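Local coordinates for uncharacterized protein (Bacteroides ovatus, PDB 4IRT), which is of unknown function but is a putative neuraminidase of the BNR repeat family, whose members fold as beta-propellers, at residues D43-L48 with L60-Y65; Y36-D41 with I76-D81; V9-S14 with P400-V405. All coordinates share one frame; numbering follows the deposited sequence.

The three contacts show how a beta-propeller is built: within a sheet, between sheets, and across the chain ends. Contact 1 pairs the outermost strand 59-63 of one sheet with its neighbour 45-52; contact 2 sets another strand of that sheet against the next sheet; contact 3 joins the N-terminal strand to a C-terminal one. The centres of contacts 1 and 2 lie about 10 Å apart, and Val47 N sits 2.7 Å from Tyr39 O, probably hydrogen-bonded. Contact 3, centred about 14 Å from contact 2, meets it where Ile403 CD1 packs 3.3 Å from Tyr39 CG. Bound 1,2-ethanediol, probably from the crystallisation liquor, lies near Gly44 and Tyr13; no active site is established.

Contact 1 of 3, residues D43-L48 with L60-Y65; sequences DGYLVL and LHRTQY
The guanidinium of Arg62 lies flat on one face of the Tyr45 ring, the two planes only 9° apart. Arg62 CZ stands over the middle of the Tyr45 ring, 3.9 Å from its centroid, which makes the pair both a stack and a cation-pi interaction. A bend at chi3 (82°) folds the end of the arginine over the ring, while Arg62 CG, nearer the backbone, presses 3.5 Å from Tyr45 CB. In its own plane the guanidinium meets a water at 2.8 Å from NH1, and this water donates to Asp43 OD2; the two charges are thus joined through solvent instead of a direct salt bridge. At the edge of the tyrosine ring, near its plane, lies Thr63 O.

Thr63 makes the second cluster. Its OG1 sits between the backbone N and the carbonyl carbon (chi1 72°), where it donates to Leu46 O at 2.7 Å, beside the 3.0 Å bond from Thr63 N to the same Leu46 O. OG1 also accepts from Tyr65 N at 3.2 Å, an ST turn at the corner where the chain leaves the sheet. The methyl CG2 meanwhile packs 3.9 Å from Leu48 CG. Backbone bonds between Leu48 and His61 continue this antiparallel hairpin, the outer pair of strands in a propeller sheet. Chemically, the contact divides its work: two donors from one threonine hold a single carbonyl at the corner, whereas the arginine's charge is probably eased by the pi cloud beneath it and by the water-linked carboxylate.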
loop_
_atom_site.group_PDB
_atom_site.type_symbol
_atom_site.label_atom_id
_atom_site.label_comp_id
_atom_site.label_asym_id
_atom_site.label_seq_id
_atom_site.Cartn_x
_atom_site.Cartn_y
_atom_site.Cartn_z
ATOM N N ASP A 43 -11.239 2.895 21.074
ATOM C CA ASP A 43 -12.591 3.457 20.984
ATOM C C ASP A 43 -13.022 3.837 19.562
ATOM O O ASP A 43 -14.126 4.387 19.347
ATOM C CB ASP A 43 -12.675 4.687 21.876
ATOM C CG ASP A 43 -12.437 4.349 23.353
ATOM O OD1 ASP A 43 -12.920 3.305 23.824
ATOM O OD2 ASP A 43 -11.786 5.135 24.040
ATOM N N GLY A 44 -12.152 3.599 18.589
ATOM C CA GLY A 44 -12.474 3.909 17.225
ATOM C C GLY A 44 -12.085 5.291 16.747
ATOM O O GLY A 44 -12.415 5.655 15.614
ATOM N N TYR A 45 -11.382 6.052 17.584
ATOM C CA TYR A 45 -10.959 7.383 17.210
ATOM C C TYR A 45 -9.683 7.345 16.379
ATOM O O TYR A 45 -8.753 6.589 16.653
ATOM C CB TYR A 45 -10.762 8.293 18.429
ATOM C CG TYR A 45 -12.048 8.779 19.051
ATOM C CD1 TYR A 45 -12.768 7.967 19.915
ATOM C CD2 TYR A 45 -12.551 10.041 18.774
ATOM C CE1 TYR A 45 -13.954 8.400 20.500
ATOM C CE2 TYR A 45 -13.739 10.477 19.341
ATOM C CZ TYR A 45 -14.431 9.650 20.203
ATOM O OH TYR A 45 -15.616 10.056 20.770
ATOM N N LEU A 46 -9.639 8.214 15.376
ATOM C CA LEU A 46 -8.454 8.423 14.582
ATOM C C LEU A 46 -7.485 9.191 15.445
ATOM O O LEU A 46 -7.819 10.287 15.911
ATOM C CB LEU A 46 -8.816 9.273 13.353
ATOM C CG LEU A 46 -7.688 9.963 12.600
ATOM C CD1 LEU A 46 -6.736 8.934 12.037
ATOM C CD2 LEU A 46 -8.247 10.807 11.479
ATOM N N VAL A 47 -6.305 8.618 15.648
ATOM C CA VAL A 47 -5.223 9.239 16.363
ATOM C C VAL A 47 -4.136 9.595 15.342
ATOM O O VAL A 47 -3.809 8.786 14.461
ATOM C CB VAL A 47 -4.643 8.252 17.397
ATOM C CG1 VAL A 47 -3.407 8.817 18.072
ATOM C CG2 VAL A 47 -5.706 7.899 18.426
ATOM N N LEU A 48 -3.565 10.797 15.467
ATOM C CA LEU A 48 -2.374 11.194 14.701
ATOM C C LEU A 48 -1.229 11.433 15.682
ATOM O O LEU A 48 -1.444 11.953 16.782
ATOM C CB LEU A 48 -2.643 12.464 13.893
ATOM C CG LEU A 48 -3.773 12.454 12.875
ATOM C CD1 LEU A 48 -3.820 13.775 12.151
ATOM C CD2 LEU A 48 -3.624 11.320 11.868
ATOM N N LEU A 60 1.070 12.486 20.722
ATOM C CA LEU A 60 -0.118 11.811 20.166
ATOM C C LEU A 60 -1.341 12.684 20.365
ATOM O O LEU A 60 -1.481 13.339 21.409
ATOM C CB LEU A 60 -0.337 10.457 20.828
ATOM C CG LEU A 60 0.829 9.469 20.732
ATOM C CD1 LEU A 60 0.544 8.246 21.593
ATOM C CD2 LEU A 60 1.137 9.095 19.290
ATOM N N HIS A 61 -2.225 12.707 19.369
ATOM C CA HIS A 61 -3.420 13.576 19.406
ATOM C C HIS A 61 -4.616 12.755 18.963
ATOM O O HIS A 61 -4.648 12.271 17.828
ATOM C CB HIS A 61 -3.254 14.793 18.492
ATOM C CG HIS A 61 -4.504 15.600 18.331
ATOM N ND1 HIS A 61 -5.069 16.320 19.369
ATOM C CD2 HIS A 61 -5.309 15.793 17.264
ATOM C CE1 HIS A 61 -6.147 16.947 18.927
ATOM N NE2 HIS A 61 -6.338 16.609 17.671
ATOM N N ARG A 62 -5.565 12.555 19.876
ATOM C CA ARG A 62 -6.853 11.958 19.495
ATOM C C ARG A 62 -7.684 13.026 18.772
ATOM O O ARG A 62 -7.998 14.075 19.350
ATOM C CB ARG A 62 -7.619 11.448 20.713
ATOM C CG ARG A 62 -8.787 10.558 20.296
ATOM C CD ARG A 62 -9.604 10.059 21.463
ATOM N NE ARG A 62 -10.551 11.063 21.889
ATOM C CZ ARG A 62 -11.546 10.860 22.753
ATOM N NH1 ARG A 62 -11.748 9.651 23.287
ATOM N NH2 ARG A 62 -12.361 11.881 23.064
ATOM N N THR A 63 -7.989 12.785 17.504
ATOM C CA THR A 63 -8.738 13.741 16.706
ATOM C C THR A 63 -10.225 13.672 17.075
ATOM O O THR A 63 -10.642 12.876 17.929
ATOM C CB THR A 63 -8.587 13.478 15.194
ATOM O OG1 THR A 63 -9.317 12.282 14.833
ATOM C CG2 THR A 63 -7.110 13.301 14.795
ATOM N N GLN A 64 -11.003 14.478 16.376
ATOM C CA GLN A 64 -12.428 14.582 16.597
ATOM C C GLN A 64 -13.183 13.513 15.804
ATOM O O GLN A 64 -14.414 13.465 15.861
ATOM C CB GLN A 64 -12.913 15.980 16.184
ATOM C CG GLN A 64 -12.772 16.295 14.680
ATOM C CD GLN A 64 -11.502 17.051 14.353
ATOM O OE1 GLN A 64 -10.415 16.648 14.779
ATOM N NE2 GLN A 64 -11.617 18.122 13.558
ATOM N N TYR A 65 -12.458 12.674 15.065
ATOM C CA TYR A 65 -13.070 11.709 14.161
ATOM C C TYR A 65 -12.946 10.271 14.635
ATOM O O TYR A 65 -11.970 9.891 15.267
ATOM C CB TYR A 65 -12.449 11.828 12.769
ATOM C CG TYR A 65 -12.634 13.218 12.198
ATOM C CD1 TYR A 65 -13.916 13.733 11.978
ATOM C CD2 TYR A 65 -11.546 14.025 11.896
ATOM C CE1 TYR A 65 -14.106 15.006 11.463
ATOM C CE2 TYR A 65 -11.728 15.301 11.371
ATOM C CZ TYR A 65 -13.006 15.782 11.165
ATOM O OH TYR A 65 -13.224 17.050 10.660
HETATM O O HOH W 1 -10.367 7.280 23.059
#

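Contact 2 of 3, residues Y36-D41 with I76-D81; sequences YISYYD and ISMMID
Ser38 OG is wedged between two side chains of the facing strand, 3.3 Å from Ile76 CG2 and 3.4 Å from Met78 SE. Its torsion, with OG between the backbone N and the carbonyl carbon (chi1 58°), turns the hydroxyl toward both side chains. Met78, present as selenomethionine, then runs on past the serine: SE lies 3.6 Å from Ile37 C, and a bend at chi3 carries the terminal CE alongside Tyr36 CB at 3.8 Å.

The two branches of Ile76 do different jobs. CG2 meets the serine, whereas the longer arm crosses one face of the Tyr40 ring. There CD1 stands 3.5 Å from the ring centroid and just 7° off the ring normal, a well-centred CH-pi contact, and CG1 follows at 3.5 Å from Tyr40 CZ. The phenol oxygen of Tyr40 bonds to Asn74 O.

Strands 36-40 and 76-80 run nearly antiparallel, yet their axes come no closer than 7.3 Å, too far for backbone pairing; they belong to separate sheets that meet through side chains, in the manner of neighbouring blades of a beta-propeller. Polar links between the two sheets come from Arg24, whose NH2 bonds to Ser38 O and whose NE bonds to Ile76 O.

At the far end Ile80 crosses the Tyr36 ring at about a right angle. Its CD1 lies over one face, 3.8 Å from the centroid, but shifted toward the rim, nearest to ring atom CD1 of Tyr36. The OH of that tyrosine is bonded to Lys50 NZ.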
loop_
_atom_site.group_PDB
_atom_site.type_symbol
_atom_site.label_atom_id
_atom_site.label_comp_id
_atom_site.label_asym_id
_atom_site.label_seq_id
_atom_site.Cartn_x
_atom_site.Cartn_y
_atom_site.Cartn_z
ATOM N N TYR A 36 5.528 10.834 11.147
ATOM C CA TYR A 36 4.120 10.917 11.448
ATOM C C TYR A 36 3.504 9.550 11.328
ATOM O O TYR A 36 3.910 8.749 10.477
ATOM C CB TYR A 36 3.414 11.844 10.454
ATOM C CG TYR A 36 3.842 13.279 10.553
ATOM C CD1 TYR A 36 4.995 13.743 9.898
ATOM C CD2 TYR A 36 3.095 14.189 11.299
ATOM C CE1 TYR A 36 5.403 15.061 10.020
ATOM C CE2 TYR A 36 3.476 15.508 11.391
ATOM C CZ TYR A 36 4.617 15.940 10.751
ATOM O OH TYR A 36 4.987 17.261 10.880
ATOM N N ILE A 37 2.497 9.298 12.164
ATOM C CA ILE A 37 1.826 8.013 12.192
ATOM C C ILE A 37 0.341 8.258 12.392
ATOM O O ILE A 37 -0.069 9.324 12.888
ATOM C CB ILE A 37 2.404 7.122 13.330
ATOM C CG1 ILE A 37 2.030 5.645 13.127
ATOM C CG2 ILE A 37 1.985 7.637 14.702
ATOM C CD1 ILE A 37 2.768 4.736 14.095
ATOM N N SER A 38 -0.477 7.288 12.009
ATOM C CA SER A 38 -1.914 7.393 12.219
ATOM C C SER A 38 -2.463 6.004 12.477
ATOM O O SER A 38 -1.977 5.031 11.911
ATOM C CB SER A 38 -2.630 8.028 10.990
ATOM O OG SER A 38 -2.414 7.308 9.790
ATOM N N TYR A 39 -3.483 5.950 13.319
ATOM C CA TYR A 39 -4.159 4.709 13.656
ATOM C C TYR A 39 -5.455 5.003 14.340
ATOM O O TYR A 39 -5.723 6.163 14.724
ATOM C CB TYR A 39 -3.307 3.843 14.560
ATOM C CG TYR A 39 -2.889 4.477 15.849
ATOM C CD1 TYR A 39 -1.712 5.214 15.928
ATOM C CD2 TYR A 39 -3.630 4.279 17.022
ATOM C CE1 TYR A 39 -1.287 5.766 17.134
ATOM C CE2 TYR A 39 -3.208 4.828 18.229
ATOM C CZ TYR A 39 -2.045 5.591 18.249
ATOM O OH TYR A 39 -1.611 6.115 19.437
ATOM N N TYR A 40 -6.292 3.960 14.463
ATOM C CA TYR A 40 -7.470 4.041 15.306
ATOM C C TYR A 40 -7.171 3.502 16.703
ATOM O O TYR A 40 -6.598 2.411 16.844
ATOM C CB TYR A 40 -8.593 3.222 14.720
ATOM C CG TYR A 40 -9.159 3.674 13.389
ATOM C CD1 TYR A 40 -9.927 4.820 13.298
ATOM C CD2 TYR A 40 -8.999 2.896 12.239
ATOM C CE1 TYR A 40 -10.447 5.231 12.085
ATOM C CE2 TYR A 40 -9.524 3.284 11.016
ATOM C CZ TYR A 40 -10.288 4.448 10.950
ATOM O OH TYR A 40 -10.849 4.871 9.756
ATOM N N ASP A 41 -7.590 4.243 17.712
ATOM C CA ASP A 41 -7.507 3.784 19.083
ATOM C C ASP A 41 -8.621 2.784 19.406
ATOM O O ASP A 41 -9.469 2.486 18.575
ATOM C CB ASP A 41 -7.404 4.968 20.057
ATOM C CG ASP A 41 -8.718 5.679 20.319
ATOM O OD1 ASP A 41 -9.816 5.201 19.949
ATOM O OD2 ASP A 41 -8.646 6.776 20.945
ATOM N N ILE A 76 -7.167 4.141 7.334
ATOM C CA ILE A 76 -6.655 5.503 7.301
ATOM C C ILE A 76 -5.408 5.514 6.399
ATOM O O ILE A 76 -4.444 4.736 6.616
ATOM C CB ILE A 76 -6.176 5.943 8.697
ATOM C CG1 ILE A 76 -7.291 5.873 9.745
ATOM C CG2 ILE A 76 -5.559 7.352 8.644
ATOM C CD1 ILE A 76 -6.756 5.563 11.139
ATOM N N SER A 77 -5.394 6.419 5.435
ATOM C CA SER A 77 -4.187 6.745 4.690
ATOM C C SER A 77 -3.843 8.221 4.892
ATOM O O SER A 77 -4.724 9.105 4.800
ATOM C CB SER A 77 -4.390 6.491 3.190
ATOM O OG SER A 77 -4.359 5.110 2.843
HETATM N N MSE A 78 -2.558 8.485 5.118
HETATM C CA MSE A 78 -2.037 9.836 5.324
HETATM C C MSE A 78 -0.835 10.133 4.453
HETATM O O MSE A 78 -0.196 9.221 3.878
HETATM C CB MSE A 78 -1.678 10.028 6.794
HETATM C CG MSE A 78 -0.279 9.565 7.115
HETATM SE SE MSE A 78 0.190 9.386 9.007
HETATM C CE MSE A 78 -0.253 11.145 9.594
HETATM N N MSE A 79 -0.511 11.425 4.348
HETATM C CA MSE A 79 0.653 11.898 3.595
HETATM C C MSE A 79 0.925 13.329 3.965
HETATM O O MSE A 79 0.030 14.028 4.419
HETATM C CB MSE A 79 0.368 11.812 2.089
HETATM C CG MSE A 79 1.510 12.200 1.153
HETATM SE SE MSE A 79 3.182 11.240 1.467
HETATM C CE MSE A 79 2.551 9.417 1.442
ATOM N N ILE A 80 2.164 13.778 3.776
ATOM C CA ILE A 80 2.557 15.153 4.066
ATOM C C ILE A 80 2.893 15.827 2.741
ATOM O O ILE A 80 3.599 15.250 1.900
ATOM C CB ILE A 80 3.797 15.238 4.967
ATOM C CG1 ILE A 80 3.730 14.244 6.149
ATOM C CG2 ILE A 80 3.999 16.685 5.459
ATOM C CD1 ILE A 80 2.712 14.548 7.203
ATOM N N ASP A 81 2.369 17.025 2.537
ATOM C CA ASP A 81 2.658 17.787 1.318
ATOM C C ASP A 81 3.936 18.615 1.501
ATOM O O ASP A 81 4.548 18.600 2.574
ATOM C CB ASP A 81 1.437 18.615 0.846
ATOM C CG ASP A 81 1.094 19.802 1.768
ATOM O OD1 ASP A 81 1.960 20.265 2.530
ATOM O OD2 ASP A 81 -0.078 20.274 1.708
#

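Contact 3 of 3, residues V9-S14 with P400-V405; sequences VGKGYS and PQMIYV
A classic beta bulge sets two residues, Val9 and Gly10, against the single Ile403, part of the pairing by which the N-terminal strand of the chain joins a C-terminal one, as in the ring closure of beta-propellers. Of the backbone bonds, Val9 N reaches Ile403 O at 2.8 Å, Ile403 N reaches Gly10 O at 2.9 Å, and Gly12 N reaches Gln401 O at 3.0 Å.

Among side-chain polar contacts, Ser14 OG accepts from Gln401 N at 3.1 Å and is also bonded to His386 O. With an alanine here that acceptor goes, Gln401 N is likely to be left with little more than its weak bond to Gly12 O, and His386 O probably loses a partner. The extended Lys11 chain passes Pro400 O, and two waters link that carbonyl to Lys11 NZ, one of them holding the lysine weakly.

Apolar packing completes the join. With CG2 anti to the carbonyl carbon, Val9 directs that methyl to Val405 CG2, 4.1 Å away. Met402, a selenomethionine bent at chi2 and chi3, lays SE 3.6 Å from Gly10 N, over a residue with no side chain. Ile403 CD1 reaches across to lie 3.9 Å from Gly12 CA.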
loop_
_atom_site.group_PDB
_atom_site.type_symbol
_atom_site.label_atom_id
_atom_site.label_comp_id
_atom_site.label_asym_id
_atom_site.label_seq_id
_atom_site.Cartn_x
_atom_site.Cartn_y
_atom_site.Cartn_z
ATOM N N VAL A 9 4.731 3.237 20.303
ATOM C CA VAL A 9 3.917 4.386 19.987
ATOM C C VAL A 9 2.766 4.502 20.991
ATOM O O VAL A 9 2.759 5.383 21.883
ATOM C CB VAL A 9 3.357 4.310 18.550
ATOM C CG1 VAL A 9 2.514 5.539 18.267
ATOM C CG2 VAL A 9 4.467 4.155 17.538
ATOM N N GLY A 10 1.816 3.584 20.882
ATOM C CA GLY A 10 0.665 3.547 21.771
ATOM C C GLY A 10 -0.251 2.384 21.420
ATOM O O GLY A 10 -0.161 1.832 20.352
ATOM N N LYS A 11 -1.143 2.024 22.328
ATOM C CA LYS A 11 -2.052 0.927 22.075
ATOM C C LYS A 11 -3.120 1.359 21.081
ATOM O O LYS A 11 -3.575 2.513 21.102
ATOM C CB LYS A 11 -2.671 0.449 23.374
ATOM C CG LYS A 11 -1.638 -0.215 24.263
ATOM C CD LYS A 11 -2.222 -0.795 25.532
ATOM C CE LYS A 11 -1.159 -1.619 26.267
ATOM N NZ LYS A 11 -1.654 -2.285 27.520
ATOM N N GLY A 12 -3.514 0.424 20.232
ATOM C CA GLY A 12 -4.507 0.685 19.201
ATOM C C GLY A 12 -5.474 -0.453 19.070
ATOM O O GLY A 12 -5.240 -1.536 19.594
ATOM N N TYR A 13 -6.585 -0.197 18.389
ATOM C CA TYR A 13 -7.574 -1.237 18.136
ATOM C C TYR A 13 -6.942 -2.478 17.512
ATOM O O TYR A 13 -6.192 -2.334 16.561
ATOM C CB TYR A 13 -8.597 -0.709 17.151
ATOM C CG TYR A 13 -9.824 -1.555 17.003
ATOM C CD1 TYR A 13 -10.749 -1.663 18.033
ATOM C CD2 TYR A 13 -10.087 -2.224 15.807
ATOM C CE1 TYR A 13 -11.896 -2.436 17.895
ATOM C CE2 TYR A 13 -11.238 -2.995 15.658
ATOM C CZ TYR A 13 -12.133 -3.091 16.705
ATOM O OH TYR A 13 -13.277 -3.832 16.543
ATOM N N SER A 14 -7.283 -3.667 18.025
ATOM C CA SER A 14 -6.745 -4.937 17.523
ATOM C C SER A 14 -7.788 -5.997 17.169
ATOM O O SER A 14 -7.436 -7.126 16.784
ATOM C CB SER A 14 -5.742 -5.525 18.552
ATOM O OG SER A 14 -4.562 -4.737 18.610
ATOM N N PRO A 400 -6.656 -3.737 23.222
ATOM C CA PRO A 400 -5.852 -3.107 22.211
ATOM C C PRO A 400 -4.358 -3.456 22.449
ATOM O O PRO A 400 -3.900 -3.467 23.599
ATOM C CB PRO A 400 -6.155 -1.605 22.403
ATOM C CG PRO A 400 -6.517 -1.494 23.857
ATOM C CD PRO A 400 -7.279 -2.762 24.143
ATOM N N GLN A 401 -3.655 -3.784 21.372
ATOM C CA GLN A 401 -2.241 -4.164 21.402
ATOM C C GLN A 401 -1.339 -2.977 21.012
ATOM O O GLN A 401 -1.732 -2.048 20.253
ATOM C CB GLN A 401 -1.977 -5.384 20.478
ATOM C CG GLN A 401 -2.860 -6.604 20.780
ATOM C CD GLN A 401 -2.622 -7.190 22.173
ATOM O OE1 GLN A 401 -3.530 -7.211 23.067
ATOM N NE2 GLN A 401 -1.409 -7.600 22.405
HETATM N N MSE A 402 -0.120 -3.000 21.526
HETATM C CA MSE A 402 0.822 -1.891 21.298
HETATM C C MSE A 402 1.159 -1.765 19.847
HETATM O O MSE A 402 1.421 -2.756 19.187
HETATM C CB MSE A 402 2.079 -2.192 22.102
HETATM C CG MSE A 402 3.183 -1.170 21.948
HETATM SE SE MSE A 402 2.678 0.578 22.596
HETATM C CE MSE A 402 2.609 0.112 24.498
ATOM N N ILE A 403 1.146 -0.528 19.352
ATOM C CA ILE A 403 1.676 -0.186 18.024
ATOM C C ILE A 403 3.133 0.232 18.210
ATOM O O ILE A 403 3.486 0.973 19.161
ATOM C CB ILE A 403 0.889 0.944 17.368
ATOM C CG1 ILE A 403 -0.540 0.465 17.045
ATOM C CG2 ILE A 403 1.562 1.420 16.102
ATOM C CD1 ILE A 403 -1.508 1.621 16.851
ATOM N N TYR A 404 3.979 -0.303 17.348
ATOM C CA TYR A 404 5.404 0.067 17.315
ATOM C C TYR A 404 5.811 0.596 15.968
ATOM O O TYR A 404 5.216 0.230 14.933
ATOM C CB TYR A 404 6.269 -1.160 17.529
ATOM C CG TYR A 404 5.966 -1.969 18.764
ATOM C CD1 TYR A 404 5.028 -2.987 18.736
ATOM C CD2 TYR A 404 6.652 -1.740 19.948
ATOM C CE1 TYR A 404 4.759 -3.740 19.879
ATOM C CE2 TYR A 404 6.410 -2.488 21.090
ATOM C CZ TYR A 404 5.466 -3.495 21.042
ATOM O OH TYR A 404 5.212 -4.220 22.174
ATOM N N VAL A 405 6.875 1.394 15.947
ATOM C CA VAL A 405 7.637 1.514 14.721
ATOM C C VAL A 405 8.841 0.583 14.858
ATOM O O VAL A 405 9.650 0.712 15.801
ATOM C CB VAL A 405 8.060 2.968 14.445
ATOM C CG1 VAL A 405 8.987 3.023 13.241
ATOM C CG2 VAL A 405 6.838 3.838 14.244
HETATM O O HOH W 2 -4.649 -2.911 26.719
HETATM O O HOH W 3 -2.130 -4.598 25.252
#